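Local coordinates for protein STU0660 (PDB 3ZTH) that belongs to the large Csn2 proteins involved in CRISPR-mediated bacterial immunity, binds magnesium, and probably binds DNA, at residues M1-Q6 / P60-E65; S214-Y219 / Y243-E248. One frame throughout, in Å; residues are numbered along the deposited sequence.

Contact 1: M1-Q6 / P60-E65; sequences MKFFVQ and PTILDE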
loop_
_atom_site.group_PDB
_atom_site.type_symbol
_atom_site.label_atom_id
_atom_site.label_comp_id
_atom_site.label_asym_id
_atom_site.label_seq_id
_atom_site.Cartn_x
_atom_site.Cartn_y
_atom_site.Cartn_z
HETATM N N MSE A 1 -32.658 -28.991 12.551
HETATM C CA MSE A 1 -32.801 -28.931 11.073
HETATM C C MSE A 1 -31.741 -29.773 10.380
HETATM O O MSE A 1 -31.078 -30.597 11.007
HETATM C CB MSE A 1 -32.690 -27.492 10.593
HETATM C CG MSE A 1 -31.316 -26.892 10.756
HETATM SE SE MSE A 1 -31.267 -25.121 9.998
HETATM C CE MSE A 1 -31.247 -25.600 8.119
ATOM N N LYS A 2 -31.586 -29.560 9.081
ATOM C CA LYS A 2 -30.612 -30.316 8.311
ATOM C C LYS A 2 -29.808 -29.462 7.340
ATOM O O LYS A 2 -30.314 -28.483 6.794
ATOM C CB LYS A 2 -31.309 -31.429 7.527
ATOM C CG LYS A 2 -31.792 -32.582 8.379
ATOM C CD LYS A 2 -32.519 -33.608 7.526
ATOM C CE LYS A 2 -33.029 -34.767 8.362
ATOM N NZ LYS A 2 -31.907 -35.513 8.984
ATOM N N PHE A 3 -28.542 -29.832 7.163
ATOM C CA PHE A 3 -27.664 -29.159 6.223
ATOM C C PHE A 3 -27.317 -30.233 5.204
ATOM O O PHE A 3 -26.920 -31.341 5.573
ATOM C CB PHE A 3 -26.345 -28.691 6.866
ATOM C CG PHE A 3 -26.465 -27.465 7.744
ATOM C CD1 PHE A 3 -27.596 -26.655 7.712
ATOM C CD2 PHE A 3 -25.419 -27.115 8.598
ATOM C CE1 PHE A 3 -27.680 -25.515 8.521
ATOM C CE2 PHE A 3 -25.496 -25.983 9.405
ATOM C CZ PHE A 3 -26.629 -25.179 9.367
ATOM N N PHE A 4 -27.495 -29.929 3.926
ATOM C CA PHE A 4 -27.123 -30.875 2.888
ATOM C C PHE A 4 -25.960 -30.184 2.191
ATOM O O PHE A 4 -26.144 -29.346 1.311
ATOM C CB PHE A 4 -28.307 -31.139 1.959
ATOM C CG PHE A 4 -29.303 -32.108 2.532
ATOM C CD1 PHE A 4 -29.026 -33.475 2.553
ATOM C CD2 PHE A 4 -30.493 -31.657 3.102
ATOM C CE1 PHE A 4 -29.919 -34.378 3.132
ATOM C CE2 PHE A 4 -31.391 -32.555 3.685
ATOM C CZ PHE A 4 -31.104 -33.917 3.702
ATOM N N VAL A 5 -24.755 -30.525 2.636
ATOM C CA VAL A 5 -23.534 -29.913 2.133
ATOM C C VAL A 5 -23.069 -30.462 0.808
ATOM O O VAL A 5 -22.948 -31.677 0.621
ATOM C CB VAL A 5 -22.385 -30.061 3.159
ATOM C CG1 VAL A 5 -21.163 -29.271 2.701
ATOM C CG2 VAL A 5 -22.856 -29.584 4.523
ATOM N N GLN A 6 -22.778 -29.547 -0.107
ATOM C CA GLN A 6 -22.322 -29.920 -1.424
ATOM C C GLN A 6 -20.967 -30.616 -1.415
ATOM O O GLN A 6 -20.018 -30.183 -0.755
ATOM C CB GLN A 6 -22.252 -28.688 -2.310
ATOM C CG GLN A 6 -22.305 -29.022 -3.784
ATOM C CD GLN A 6 -22.516 -27.794 -4.629
ATOM O OE1 GLN A 6 -23.324 -26.919 -4.286
ATOM N NE2 GLN A 6 -21.799 -27.718 -5.749
ATOM N N PRO A 60 -20.181 -23.261 -4.138
ATOM C CA PRO A 60 -20.791 -24.381 -3.407
ATOM C C PRO A 60 -22.023 -23.960 -2.594
ATOM O O PRO A 60 -22.098 -22.841 -2.084
ATOM C CB PRO A 60 -19.647 -24.878 -2.528
ATOM C CG PRO A 60 -18.891 -23.619 -2.239
ATOM C CD PRO A 60 -18.844 -22.955 -3.598
ATOM N N THR A 61 -22.976 -24.873 -2.458
ATOM C CA THR A 61 -24.207 -24.582 -1.746
ATOM C C THR A 61 -24.522 -25.525 -0.585
ATOM O O THR A 61 -24.002 -26.640 -0.515
ATOM C CB THR A 61 -25.377 -24.591 -2.762
ATOM O OG1 THR A 61 -25.710 -23.242 -3.107
ATOM C CG2 THR A 61 -26.586 -25.306 -2.220
ATOM N N ILE A 62 -25.368 -25.057 0.331
ATOM C CA ILE A 62 -25.814 -25.858 1.475
ATOM C C ILE A 62 -27.339 -25.769 1.518
ATOM O O ILE A 62 -27.897 -24.678 1.676
ATOM C CB ILE A 62 -25.255 -25.333 2.820
ATOM C CG1 ILE A 62 -23.728 -25.428 2.830
ATOM C CG2 ILE A 62 -25.848 -26.131 3.969
ATOM C CD1 ILE A 62 -23.102 -25.186 4.193
ATOM N N LEU A 63 -28.011 -26.911 1.380
ATOM C CA LEU A 63 -29.474 -26.943 1.372
ATOM C C LEU A 63 -30.073 -27.428 2.680
ATOM O O LEU A 63 -29.420 -28.141 3.444
ATOM C CB LEU A 63 -29.972 -27.848 0.243
ATOM C CG LEU A 63 -29.333 -27.598 -1.126
ATOM C CD1 LEU A 63 -29.831 -28.643 -2.118
ATOM C CD2 LEU A 63 -29.653 -26.181 -1.601
ATOM N N ASP A 64 -31.323 -27.045 2.934
ATOM C CA ASP A 64 -32.018 -27.483 4.142
ATOM C C ASP A 64 -32.889 -28.693 3.799
ATOM O O ASP A 64 -32.795 -29.241 2.706
ATOM C CB ASP A 64 -32.889 -26.362 4.709
ATOM C CG ASP A 64 -33.902 -25.850 3.701
ATOM O OD1 ASP A 64 -34.645 -26.676 3.126
ATOM O OD2 ASP A 64 -33.958 -24.618 3.488
ATOM N N GLU A 65 -33.734 -29.103 4.739
ATOM C CA GLU A 65 -34.609 -30.254 4.547
ATOM C C GLU A 65 -35.440 -30.119 3.283
ATOM O O GLU A 65 -35.524 -31.049 2.481
ATOM C CB GLU A 65 -35.554 -30.413 5.738
ATOM C CG GLU A 65 -34.890 -30.300 7.105
ATOM C CD GLU A 65 -34.803 -28.860 7.620
ATOM O OE1 GLU A 65 -34.050 -28.045 7.039
ATOM O OE2 GLU A 65 -35.499 -28.547 8.615
#
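F4 and L63 form an antiparallel hydrogen-bonded pair: F4 N donates a hydrogen bond to L63 O at 2.7 Å, and L63 N returns a bond to F4 O at 3.1 Å. The next pair, V5 with I62, is non-hydrogen-bonded, and I62 CA instead directs its hydrogen to F4 O. Beyond it, Q6 N bonds to T61 O.

The side chain of Q6 extends the ladder past the strand. Its CB lies 3.2 Å from T61 O. CG stands anti to the backbone N (chi1 -158°), and the extended chain then runs out to P60, so that CD lies near T61 N. At the tip, OE1 accepts from T61 N at 2.8 Å, with the donor 51° out of the amide plane rather than on a lone pair, while NE2 passes P60 CA at 4.2 Å. T61 is thus gripped through both backbone polar atoms, N by the Q6 side chain and O by the Q6 main chain.

F4 and L63 put their side chains on one face, with CB atoms 4.1 Å apart; the F4 ring turns its edge to D64 O, 3.4 Å from CD2. On the other face I62 CG2 touches F3 CB at 3.9 Å. At the far end the bent chain of E65 crosses K2 at about a right angle, E65 CG against K2 CB, whereas K2 NZ leads away to a salt bridge with E14.

Strand 2-5 is the middle of a three-stranded antiparallel sheet, between 13-16 and 62-63. R12 bonds to both F4 O and T61 O, R67 makes a cation-pi contact with F4, and helix 28-43 packs on the face of V5 and I62 through I37 and F42.

Contact 2: S214-Y219 / Y243-E248; sequences SYTIFY and YLKIDE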
loop_
_atom_site.group_PDB
_atom_site.type_symbol
_atom_site.label_atom_id
_atom_site.label_comp_id
_atom_site.label_asym_id
_atom_site.label_seq_id
_atom_site.Cartn_x
_atom_site.Cartn_y
_atom_site.Cartn_z
ATOM N N SER A 214 -11.796 -31.633 32.226
ATOM C CA SER A 214 -12.002 -30.230 31.883
ATOM C C SER A 214 -13.066 -30.100 30.804
ATOM O O SER A 214 -13.951 -29.246 30.887
ATOM C CB SER A 214 -10.696 -29.583 31.399
ATOM O OG SER A 214 -9.808 -29.324 32.479
ATOM N N TYR A 215 -12.989 -30.963 29.798
ATOM C CA TYR A 215 -13.945 -30.916 28.710
ATOM C C TYR A 215 -15.386 -31.016 29.220
ATOM O O TYR A 215 -16.285 -30.324 28.735
ATOM C CB TYR A 215 -13.653 -32.029 27.708
ATOM C CG TYR A 215 -14.503 -31.899 26.475
ATOM C CD1 TYR A 215 -14.091 -31.098 25.411
ATOM C CD2 TYR A 215 -15.757 -32.508 26.399
ATOM C CE1 TYR A 215 -14.900 -30.904 24.308
ATOM C CE2 TYR A 215 -16.577 -32.319 25.291
ATOM C CZ TYR A 215 -16.139 -31.515 24.250
ATOM O OH TYR A 215 -16.931 -31.328 23.143
ATOM N N THR A 216 -15.595 -31.882 30.202
ATOM C CA THR A 216 -16.906 -32.063 30.810
ATOM C C THR A 216 -17.389 -30.713 31.388
ATOM O O THR A 216 -18.567 -30.361 31.289
ATOM C CB THR A 216 -16.804 -33.129 31.922
ATOM O OG1 THR A 216 -16.451 -34.384 31.328
ATOM C CG2 THR A 216 -18.111 -33.272 32.690
ATOM N N ILE A 217 -16.474 -29.960 31.989
ATOM C CA ILE A 217 -16.815 -28.658 32.543
ATOM C C ILE A 217 -17.238 -27.719 31.405
ATOM O O ILE A 217 -18.252 -27.011 31.495
ATOM C CB ILE A 217 -15.604 -28.051 33.303
ATOM C CG1 ILE A 217 -15.348 -28.857 34.578
ATOM C CG2 ILE A 217 -15.856 -26.578 33.618
ATOM C CD1 ILE A 217 -14.124 -28.398 35.368
ATOM N N PHE A 218 -16.450 -27.723 30.334
ATOM C CA PHE A 218 -16.720 -26.907 29.152
ATOM C C PHE A 218 -18.055 -27.280 28.509
ATOM O O PHE A 218 -18.829 -26.410 28.101
ATOM C CB PHE A 218 -15.589 -27.097 28.139
ATOM C CG PHE A 218 -15.972 -26.769 26.726
ATOM C CD1 PHE A 218 -16.018 -25.451 26.289
ATOM C CD2 PHE A 218 -16.313 -27.788 25.833
ATOM C CE1 PHE A 218 -16.400 -25.146 24.984
ATOM C CE2 PHE A 218 -16.697 -27.496 24.530
ATOM C CZ PHE A 218 -16.741 -26.171 24.100
ATOM N N TYR A 219 -18.321 -28.580 28.424
ATOM C CA TYR A 219 -19.556 -29.073 27.815
ATOM C C TYR A 219 -20.807 -28.693 28.603
ATOM O O TYR A 219 -21.853 -28.414 28.011
ATOM C CB TYR A 219 -19.480 -30.596 27.629
ATOM C CG TYR A 219 -20.744 -31.221 27.075
ATOM C CD1 TYR A 219 -21.112 -31.038 25.741
ATOM C CD2 TYR A 219 -21.573 -31.995 27.887
ATOM C CE1 TYR A 219 -22.277 -31.611 25.231
ATOM C CE2 TYR A 219 -22.728 -32.571 27.389
ATOM C CZ TYR A 219 -23.077 -32.377 26.062
ATOM O OH TYR A 219 -24.230 -32.961 25.576
ATOM N N TYR A 243 -14.665 -37.913 24.582
ATOM C CA TYR A 243 -15.196 -36.552 24.470
ATOM C C TYR A 243 -16.639 -36.434 23.977
ATOM O O TYR A 243 -17.353 -35.497 24.336
ATOM C CB TYR A 243 -14.273 -35.700 23.598
ATOM C CG TYR A 243 -12.944 -35.455 24.273
ATOM C CD1 TYR A 243 -11.917 -36.396 24.196
ATOM C CD2 TYR A 243 -12.749 -34.330 25.066
ATOM C CE1 TYR A 243 -10.738 -36.222 24.895
ATOM C CE2 TYR A 243 -11.575 -34.145 25.773
ATOM C CZ TYR A 243 -10.573 -35.092 25.686
ATOM O OH TYR A 243 -9.402 -34.912 26.387
ATOM N N LEU A 244 -17.065 -37.385 23.154
ATOM C CA LEU A 244 -18.426 -37.386 22.639
ATOM C C LEU A 244 -19.414 -37.536 23.803
ATOM O O LEU A 244 -19.277 -38.439 24.622
ATOM C CB LEU A 244 -18.599 -38.548 21.664
ATOM C CG LEU A 244 -19.966 -38.737 21.017
ATOM C CD1 LEU A 244 -20.300 -37.521 20.151
ATOM C CD2 LEU A 244 -19.955 -40.025 20.192
ATOM N N LYS A 245 -20.400 -36.645 23.879
ATOM C CA LYS A 245 -21.404 -36.699 24.945
ATOM C C LYS A 245 -22.756 -37.051 24.339
ATOM O O LYS A 245 -23.240 -36.347 23.453
ATOM C CB LYS A 245 -21.524 -35.340 25.657
ATOM C CG LYS A 245 -20.238 -34.820 26.276
ATOM C CD LYS A 245 -19.700 -35.777 27.337
ATOM C CE LYS A 245 -18.317 -35.348 27.818
ATOM N NZ LYS A 245 -17.727 -36.291 28.823
ATOM N N ILE A 246 -23.366 -38.129 24.815
ATOM C CA ILE A 246 -24.669 -38.548 24.311
ATOM C C ILE A 246 -25.750 -38.528 25.389
ATOM O O ILE A 246 -25.558 -39.080 26.471
ATOM C CB ILE A 246 -24.609 -39.981 23.718
ATOM C CG1 ILE A 246 -23.753 -39.985 22.449
ATOM C CG2 ILE A 246 -26.007 -40.492 23.418
ATOM C CD1 ILE A 246 -23.634 -41.341 21.793
ATOM N N ASP A 247 -26.870 -37.869 25.095
ATOM C CA ASP A 247 -28.014 -37.820 26.010
ATOM C C ASP A 247 -29.286 -37.795 25.165
ATOM O O ASP A 247 -29.209 -37.750 23.936
ATOM C CB ASP A 247 -27.961 -36.599 26.951
ATOM C CG ASP A 247 -28.018 -35.270 26.212
ATOM O OD1 ASP A 247 -28.865 -35.113 25.305
ATOM O OD2 ASP A 247 -27.221 -34.366 26.555
ATOM N N GLU A 248 -30.449 -37.831 25.811
ATOM C CA GLU A 248 -31.716 -37.829 25.082
ATOM C C GLU A 248 -31.921 -36.627 24.165
ATOM O O GLU A 248 -32.485 -36.760 23.081
ATOM C CB GLU A 248 -32.907 -37.919 26.051
ATOM C CG GLU A 248 -33.412 -39.339 26.311
ATOM C CD GLU A 248 -33.828 -40.085 25.030
ATOM O OE1 GLU A 248 -33.630 -39.554 23.908
ATOM O OE2 GLU A 248 -34.352 -41.218 25.150
HETATM O O HOH W 1 -18.270 -33.718 22.836
HETATM O O HOH W 2 -26.939 -31.662 25.474
#
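Y215 and Y243 have the closest CA atoms, 7.2 Å apart, where a turn of helix 212-228 faces an irregular loop. The tyrosines form a T-shaped pair, planes at 83°: the Y243 edge drives CD2 to 3.3 Å from Y215 CG, over one ring face, while F218 lies against the opposite face. Water 1 accepts from Y215 OH; its short leg to Y243 O is doubtful in length.

Chi1 of K245 (-58°) sets CG opposite the carbonyl carbon and over the centre of the Y219 ring, a CH-pi contact 3.5 Å from the centroid and 10° off the normal. The bend at chi2 turns the chain toward T216, whose OG1 takes a weak 3.4 Å hydrogen bond from K245 NZ and also bonds to E212 O and to R306 of the second subunit. Water 2 links Y219 OH to D247 OD2, while D247 OD1 bonds to N250 N.

The contact lies beside magnesium sites at a subunit interface, in a P-loop NTPase-clan protein. The same loop carries D240, which with Q26 binds magnesium; the Y243 side chain comes within about 4 Å (nearest atoms) of a bound magnesium ion and of E212, a ligand in a structure of this protein but not in this chain.

From the N terminus, strand 2-5 opens the chain, and contact 1 closes the first long loop when 60-65 returns beside it; the 53 intervening residues include strands 13-16 and 20-24 and helix 28-43. The chain then runs on to helix 212-228, and contact 2 closes a shorter loop, of 23 residues, around strand 232-237. The two loops lie in series, neither nested nor crossed. The centres of contacts 1 and 2 are about 26 Å apart. Contact 1 adds the edge strand 62-63 to the central strand 2-5, whereas contact 2 joins a helix to the loop after strand 232-237 of the six-stranded mixed sheet. Strand 20-24, inside the first loop, belongs to that mixed sheet and touches both segments of contact 2.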